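Local atomic coordinates of endo-alpha-mannosidase (Bacteroides thetaiotaomicron, PDB entry 4ACY), a protein that probably cleaves internal alpha-mannosidic linkages during N-glycan processing, as an endo-acting glycoside hydrolase of family 99. Residues 47-52 with 327-332; 87-92 with 287-292. One frame throughout, in Å; residues are numbered along the deposited sequence.

Contact 1. Residues 47-52 with 327-332; sequences YNWYGN and FNEWHE. With FMT (formic acid), chain F.
The side-chain amide of Asn-328 pairs with the backbone of Tyr-47 through both of its ends. OD1 of Asn-328 accepts from Tyr-47 N at 2.8 Å. ND2 of Asn-328 donates to Tyr-47 O at 3.0 Å, on a lone pair in the carbonyl plane, and also bonds Tyr-97. With CG between its own backbone N and carbonyl carbon (chi1 64°), the amide is carried to the Tyr-47 chain. A leucine here would probably leave both Tyr-47 N and Tyr-47 O without these mates. Tyr-50 OH donates to the Asn-328 backbone O at 2.6 Å. The edge of Trp-330 meets the Tyr-50 face in an offset edge-to-face pair, with planes at 78°. The two loops follow the first and eighth strands of a TIM barrel, which are neighbours where the barrel closes. Glu-329 centres an inverse gamma turn. Its CG lies over one face of the Tyr-47 ring, a CH-pi contact 3.7 Å from the centroid. The bend at chi2 (-61°) turns the Glu-329 carboxylate away from this ring toward Trp-49, where OE2 meets the CZ2 edge at 3.6 Å, planes nearly perpendicular. Tyr-47 OH donates to formic acid O2 at 2.5 Å and also bonds Tyr-248.

Contact 2. Residues 87-92 with 287-292; sequences ACNFYP and DTRIRP
OD2 of Asp-287 is gripped by three groups, and the backbone carbonyl carbon of the same residue lies beside the amide of Asn-89. Arg-291 NH1 reaches Asp-287 OD2 at 2.9 Å in a nearly straight salt bridge. It comes from the anti side, 20° out of the carboxylate plane, while OD2 lies in the guanidinium plane. Tyr-285 and Asn-294 supply the other two bonds. The same NH1 also pairs with Glu-332, and this holds the arginine end between two acids. Ile-290 CD1 sits over the centre of the guanidinium face, so one side of this charged group is covered by an apolar methyl. Arg-291 N bonds Asp-287 O at 2.8 Å and closes a single turn, in which residues 288-290 have helical backbone angles. The turn belongs to the loop after the seventh strand of the TIM barrel. Residues 87-92 belong to the long excursion between the first strand and helix 102-115, so the contact joins two loops beyond the same barrel rim. Asn-89 reaches across with its side-chain end, close to the start of the Arg-289 side chain. Thr-288 OG1 borders the same amide. Ala-87 CB meets Ile-290 CG2 at 3.9 Å. That methyl stands beside the Ile-290 backbone N, opposite the carbonyl carbon, and it also touches Ala-87 O at 3.7 Å. Arg-289 was modelled in two conformers, so its path and end contacts are less certain. In one of them the chain folds past Cys-88, and Cys-88 O lies at the guanidinium edge, 3.6 Å from Arg-289 NE. That conformer would also pair with Asp-85 in a salt bridge and with Phe-347 in a cation-pi contact.

In the fold
Both contacts are largely buried and join loops that follow barrel strands. Contact 1 lies deeper, about 11 Å from the chain centre, against about 17 Å for contact 2 (centre to centre). Each has one segment in the excursion after strand 42-46; the partner follows strand 322-324 in contact 1 and strand 276-281 in contact 2. Contact 1 combines amide-to-backbone bonds with aromatic packing. Contact 2 has no clear hydrogen bond across it and relies on apolar and polar packing, with its salt bridge inside 287-292. The two meet directly: His-331 ND1 probably bonds Ala-87 O at 2.8 Å, and Trp-330 O packs on Cys-88 CB.

Contact 1. Residues 47-52 with 327-332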
loop_
_atom_site.group_PDB
_atom_site.type_symbol
_atom_site.label_atom_id
_atom_site.label_comp_id
_atom_site.label_asym_id
_atom_site.label_seq_id
_atom_site.Cartn_x
_atom_site.Cartn_y
_atom_site.Cartn_z
ATOM N N TYR A 47 -3.494 -5.401 -1.441
ATOM C CA TYR A 47 -4.116 -6.086 -0.310
ATOM C C TYR A 47 -4.647 -7.453 -0.720
ATOM O O TYR A 47 -5.433 -7.577 -1.672
ATOM C CB TYR A 47 -5.198 -5.190 0.333
ATOM C CG TYR A 47 -4.535 -3.955 0.892
ATOM C CD1 TYR A 47 -4.244 -2.865 0.076
ATOM C CD2 TYR A 47 -4.098 -3.919 2.220
ATOM C CE1 TYR A 47 -3.554 -1.761 0.565
ATOM C CE2 TYR A 47 -3.414 -2.827 2.712
ATOM C CZ TYR A 47 -3.143 -1.756 1.887
ATOM O OH TYR A 47 -2.462 -0.658 2.379
ATOM N N ASN A 48 -4.158 -8.472 -0.026
ATOM C CA ASN A 48 -4.471 -9.862 -0.360
ATOM C C ASN A 48 -5.345 -10.520 0.707
ATOM O O ASN A 48 -5.302 -11.746 0.942
ATOM C CB ASN A 48 -3.181 -10.647 -0.604
ATOM C CG ASN A 48 -2.359 -10.833 0.667
ATOM O OD1 ASN A 48 -2.542 -10.117 1.658
ATOM N ND2 ASN A 48 -1.461 -11.811 0.646
ATOM N N TRP A 49 -6.179 -9.700 1.325
ATOM C CA TRP A 49 -6.929 -10.136 2.489
ATOM C C TRP A 49 -8.390 -10.463 2.208
ATOM O O TRP A 49 -9.124 -10.759 3.134
ATOM C CB TRP A 49 -6.788 -9.131 3.644
ATOM C CG TRP A 49 -7.187 -7.704 3.361
ATOM C CD1 TRP A 49 -8.094 -7.242 2.436
ATOM C CD2 TRP A 49 -6.704 -6.555 4.056
ATOM N NE1 TRP A 49 -8.197 -5.860 2.521
ATOM C CE2 TRP A 49 -7.358 -5.421 3.516
ATOM C CE3 TRP A 49 -5.795 -6.376 5.114
ATOM C CZ2 TRP A 49 -7.114 -4.120 3.980
ATOM C CZ3 TRP A 49 -5.552 -5.087 5.579
ATOM C CH2 TRP A 49 -6.207 -3.972 5.012
ATOM N N TYR A 50 -8.782 -10.468 0.933
ATOM C CA TYR A 50 -10.191 -10.636 0.574
ATOM C C TYR A 50 -10.497 -12.106 0.387
ATOM O O TYR A 50 -9.666 -12.854 -0.095
ATOM C CB TYR A 50 -10.530 -9.850 -0.689
ATOM C CG TYR A 50 -10.305 -8.366 -0.508
ATOM C CD1 TYR A 50 -11.185 -7.598 0.257
ATOM C CD2 TYR A 50 -9.195 -7.740 -1.068
ATOM C CE1 TYR A 50 -10.973 -6.240 0.449
ATOM C CE2 TYR A 50 -8.983 -6.378 -0.898
ATOM C CZ TYR A 50 -9.858 -5.645 -0.119
ATOM O OH TYR A 50 -9.613 -4.310 0.062
ATOM N N GLY A 51 -11.696 -12.522 0.782
ATOM C CA GLY A 51 -12.059 -13.926 0.672
ATOM C C GLY A 51 -13.547 -14.037 0.478
ATOM O O GLY A 51 -14.272 -13.114 0.818
ATOM N N ASN A 52 -13.998 -15.150 -0.096
ATOM C CA ASN A 52 -15.430 -15.336 -0.313
ATOM C C ASN A 52 -15.830 -16.796 -0.086
ATOM O O ASN A 52 -14.959 -17.664 0.026
ATOM C CB ASN A 52 -15.860 -14.796 -1.699
ATOM C CG ASN A 52 -15.202 -15.525 -2.866
ATOM O OD1 ASN A 52 -14.870 -16.701 -2.781
ATOM N ND2 ASN A 52 -15.029 -14.818 -3.973
ATOM N N PHE A 327 -3.706 0.152 -4.711
ATOM C CA PHE A 327 -4.397 -0.655 -5.698
ATOM C C PHE A 327 -5.812 -1.004 -5.202
ATOM O O PHE A 327 -6.794 -0.792 -5.905
ATOM C CB PHE A 327 -3.644 -1.935 -6.056
ATOM C CG PHE A 327 -4.365 -2.749 -7.108
ATOM C CD1 PHE A 327 -4.479 -2.258 -8.406
ATOM C CD2 PHE A 327 -4.986 -3.950 -6.786
ATOM C CE1 PHE A 327 -5.177 -2.958 -9.377
ATOM C CE2 PHE A 327 -5.680 -4.660 -7.754
ATOM C CZ PHE A 327 -5.764 -4.164 -9.052
ATOM N N ASN A 328 -5.928 -1.551 -3.995
ATOM C CA ASN A 328 -7.204 -2.149 -3.616
ATOM C C ASN A 328 -7.482 -2.174 -2.121
ATOM O O ASN A 328 -7.891 -3.207 -1.575
ATOM C CB ASN A 328 -7.357 -3.567 -4.207
ATOM C CG ASN A 328 -6.326 -4.558 -3.670
ATOM O OD1 ASN A 328 -5.247 -4.171 -3.200
ATOM N ND2 ASN A 328 -6.658 -5.857 -3.750
ATOM N N GLU A 329 -7.273 -1.031 -1.474
ATOM C CA GLU A 329 -7.726 -0.877 -0.087
ATOM C C GLU A 329 -9.149 -0.333 -0.180
ATOM O O GLU A 329 -9.388 0.876 -0.052
ATOM C CB GLU A 329 -6.808 0.076 0.685
ATOM C CG GLU A 329 -6.496 -0.364 2.146
ATOM C CD GLU A 329 -7.725 -0.488 3.058
ATOM O OE1 GLU A 329 -8.867 -0.525 2.561
ATOM O OE2 GLU A 329 -7.538 -0.576 4.306
ATOM N N TRP A 330 -10.080 -1.246 -0.453
ATOM C CA TRP A 330 -11.472 -0.902 -0.690
ATOM C C TRP A 330 -12.110 -0.259 0.529
ATOM O O TRP A 330 -12.936 0.656 0.383
ATOM C CB TRP A 330 -12.269 -2.135 -1.169
ATOM C CG TRP A 330 -11.939 -2.476 -2.596
ATOM C CD1 TRP A 330 -10.975 -3.336 -3.030
ATOM C CD2 TRP A 330 -12.547 -1.921 -3.781
ATOM N NE1 TRP A 330 -10.954 -3.373 -4.405
ATOM C CE2 TRP A 330 -11.897 -2.504 -4.891
ATOM C CE3 TRP A 330 -13.572 -0.984 -4.008
ATOM C CZ2 TRP A 330 -12.250 -2.198 -6.219
ATOM C CZ3 TRP A 330 -13.919 -0.681 -5.327
ATOM C CH2 TRP A 330 -13.251 -1.289 -6.412
ATOM N N HIS A 331 -11.715 -0.692 1.728
ATOM C CA HIS A 331 -12.366 -0.161 2.937
ATOM C C HIS A 331 -12.150 1.325 3.053
ATOM O O HIS A 331 -12.975 2.021 3.639
ATOM C CB HIS A 331 -11.844 -0.805 4.224
ATOM C CG HIS A 331 -11.809 -2.296 4.195
ATOM N ND1 HIS A 331 -12.932 -3.070 3.987
ATOM C CD2 HIS A 331 -10.786 -3.154 4.389
ATOM C CE1 HIS A 331 -12.591 -4.348 4.024
ATOM N NE2 HIS A 331 -11.295 -4.425 4.280
ATOM N N GLU A 332 -11.041 1.815 2.499
ATOM C CA GLU A 332 -10.666 3.211 2.680
ATOM C C GLU A 332 -10.900 4.073 1.444
ATOM O O GLU A 332 -10.592 5.261 1.442
ATOM C CB GLU A 332 -9.212 3.314 3.149
ATOM C CG GLU A 332 -9.059 2.715 4.545
ATOM C CD GLU A 332 -7.705 2.931 5.157
ATOM O OE1 GLU A 332 -6.713 3.140 4.413
ATOM O OE2 GLU A 332 -7.618 2.827 6.410
HETATM C C FMT F . -1.864 -0.464 5.708
HETATM O O1 FMT F . -3.052 -0.245 5.971
HETATM O O2 FMT F . -1.482 -0.996 4.663
#

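Contact 2. Residues 87-92 with 287-292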
loop_
_atom_site.group_PDB
_atom_site.type_symbol
_atom_site.label_atom_id
_atom_site.label_comp_id
_atom_site.label_asym_id
_atom_site.label_seq_id
_atom_site.Cartn_x
_atom_site.Cartn_y
_atom_site.Cartn_z
ATOM N N ALA A 87 -18.216 -4.048 2.816
ATOM C CA ALA A 87 -17.518 -3.098 3.691
ATOM C C ALA A 87 -16.623 -2.080 2.968
ATOM O O ALA A 87 -15.408 -1.980 3.233
ATOM C CB ALA A 87 -16.721 -3.859 4.734
ATOM N N CYS A 88 -17.235 -1.325 2.065
ATOM C CA CYS A 88 -16.558 -0.295 1.296
ATOM C C CYS A 88 -17.578 0.646 0.678
ATOM O O CYS A 88 -18.747 0.269 0.502
ATOM C CB CYS A 88 -15.640 -0.902 0.221
ATOM S SG CYS A 88 -16.286 -2.384 -0.560
ATOM N N ASN A 89 -17.152 1.871 0.377
ATOM C CA ASN A 89 -18.054 2.871 -0.182
ATOM C C ASN A 89 -18.188 2.796 -1.705
ATOM O O ASN A 89 -19.102 3.387 -2.274
ATOM C CB ASN A 89 -17.616 4.274 0.209
ATOM C CG ASN A 89 -17.910 4.590 1.672
ATOM O OD1 ASN A 89 -18.829 5.382 1.990
ATOM N ND2 ASN A 89 -17.164 3.964 2.565
ATOM N N PHE A 90 -17.229 2.131 -2.345
ATOM C CA PHE A 90 -17.299 1.825 -3.787
ATOM C C PHE A 90 -17.539 0.326 -3.936
ATOM O O PHE A 90 -17.408 -0.422 -2.970
ATOM C CB PHE A 90 -15.966 2.194 -4.466
ATOM C CG PHE A 90 -15.687 3.679 -4.548
ATOM C CD1 PHE A 90 -15.081 4.364 -3.488
ATOM C CD2 PHE A 90 -15.997 4.396 -5.707
ATOM C CE1 PHE A 90 -14.797 5.741 -3.575
ATOM C CE2 PHE A 90 -15.723 5.765 -5.812
ATOM C CZ PHE A 90 -15.124 6.452 -4.739
ATOM N N TYR A 91 -17.865 -0.132 -5.148
ATOM C CA TYR A 91 -18.151 -1.543 -5.360
ATOM C C TYR A 91 -17.243 -2.073 -6.475
ATOM O O TYR A 91 -17.216 -1.494 -7.567
ATOM C CB TYR A 91 -19.630 -1.740 -5.733
ATOM C CG TYR A 91 -20.061 -3.173 -5.644
ATOM C CD1 TYR A 91 -19.840 -4.056 -6.702
ATOM C CD2 TYR A 91 -20.660 -3.668 -4.486
ATOM C CE1 TYR A 91 -20.204 -5.394 -6.605
ATOM C CE2 TYR A 91 -21.026 -5.001 -4.380
ATOM C CZ TYR A 91 -20.795 -5.853 -5.449
ATOM O OH TYR A 91 -21.152 -7.177 -5.355
ATOM N N PRO A 92 -16.508 -3.170 -6.218
ATOM C CA PRO A 92 -15.554 -3.629 -7.244
ATOM C C PRO A 92 -16.196 -4.185 -8.525
ATOM O O PRO A 92 -17.200 -4.911 -8.464
ATOM C CB PRO A 92 -14.818 -4.775 -6.553
ATOM C CG PRO A 92 -14.948 -4.497 -5.066
ATOM C CD PRO A 92 -16.379 -3.955 -4.974
ATOM N N ASP A 287 -13.890 6.314 3.950
ATOM C CA ASP A 287 -14.006 5.056 4.687
ATOM C C ASP A 287 -15.220 5.043 5.613
ATOM O O ASP A 287 -15.219 4.345 6.617
ATOM C CB ASP A 287 -12.719 4.762 5.483
ATOM C CG ASP A 287 -12.476 5.764 6.600
ATOM O OD1 ASP A 287 -13.279 6.695 6.768
ATOM O OD2 ASP A 287 -11.452 5.642 7.293
ATOM N N THR A 288 -16.254 5.796 5.258
ATOM C CA THR A 288 -17.379 5.950 6.179
ATOM C C THR A 288 -18.292 4.741 6.352
ATOM O O THR A 288 -19.127 4.745 7.270
ATOM C CB THR A 288 -18.219 7.197 5.878
ATOM O OG1 THR A 288 -18.638 7.165 4.509
ATOM C CG2 THR A 288 -17.417 8.463 6.135
ATOM N N ARG A 289 -18.200 3.714 5.502
ATOM C CA ARG A 289 -18.900 2.471 5.813
ATOM C C ARG A 289 -18.272 1.788 7.039
ATOM O O ARG A 289 -18.990 1.377 7.973
ATOM C CB ARG A 289 -18.960 1.540 4.596
ATOM C CG ARG A 289 -19.853 2.077 3.474
ATOM C CD ARG A 289 -21.275 1.555 3.616
ATOM N NE ARG A 289 -21.473 0.346 2.830
ATOM C CZ ARG A 289 -22.507 -0.478 2.953
ATOM N NH1 ARG A 289 -23.465 -0.234 3.844
ATOM N NH2 ARG A 289 -22.579 -1.552 2.183
ATOM N N ILE A 290 -16.940 1.668 7.045
ATOM C CA ILE A 290 -16.250 1.017 8.162
ATOM C C ILE A 290 -15.961 1.967 9.325
ATOM O O ILE A 290 -15.772 1.495 10.447
ATOM C CB ILE A 290 -14.962 0.249 7.735
ATOM C CG1 ILE A 290 -13.881 1.186 7.175
ATOM C CG2 ILE A 290 -15.291 -0.860 6.731
ATOM C CD1 ILE A 290 -12.462 0.731 7.568
ATOM N N ARG A 291 -15.934 3.278 9.058
ATOM C CA ARG A 291 -15.686 4.311 10.090
ATOM C C ARG A 291 -16.645 5.503 9.933
ATOM O O ARG A 291 -16.257 6.569 9.447
ATOM C CB ARG A 291 -14.218 4.793 10.057
ATOM C CG ARG A 291 -13.188 3.691 10.231
ATOM C CD ARG A 291 -11.771 4.237 10.154
ATOM N NE ARG A 291 -10.771 3.186 10.321
ATOM C CZ ARG A 291 -9.843 2.870 9.420
ATOM N NH1 ARG A 291 -9.776 3.528 8.257
ATOM N NH2 ARG A 291 -8.967 1.906 9.689
ATOM N N PRO A 292 -17.906 5.341 10.372
ATOM C CA PRO A 292 -18.952 6.319 10.033
ATOM C C PRO A 292 -18.660 7.728 10.548
ATOM O O PRO A 292 -19.168 8.695 9.988
ATOM C CB PRO A 292 -20.213 5.762 10.706
ATOM C CG PRO A 292 -19.940 4.328 10.966
ATOM C CD PRO A 292 -18.447 4.109 10.982
#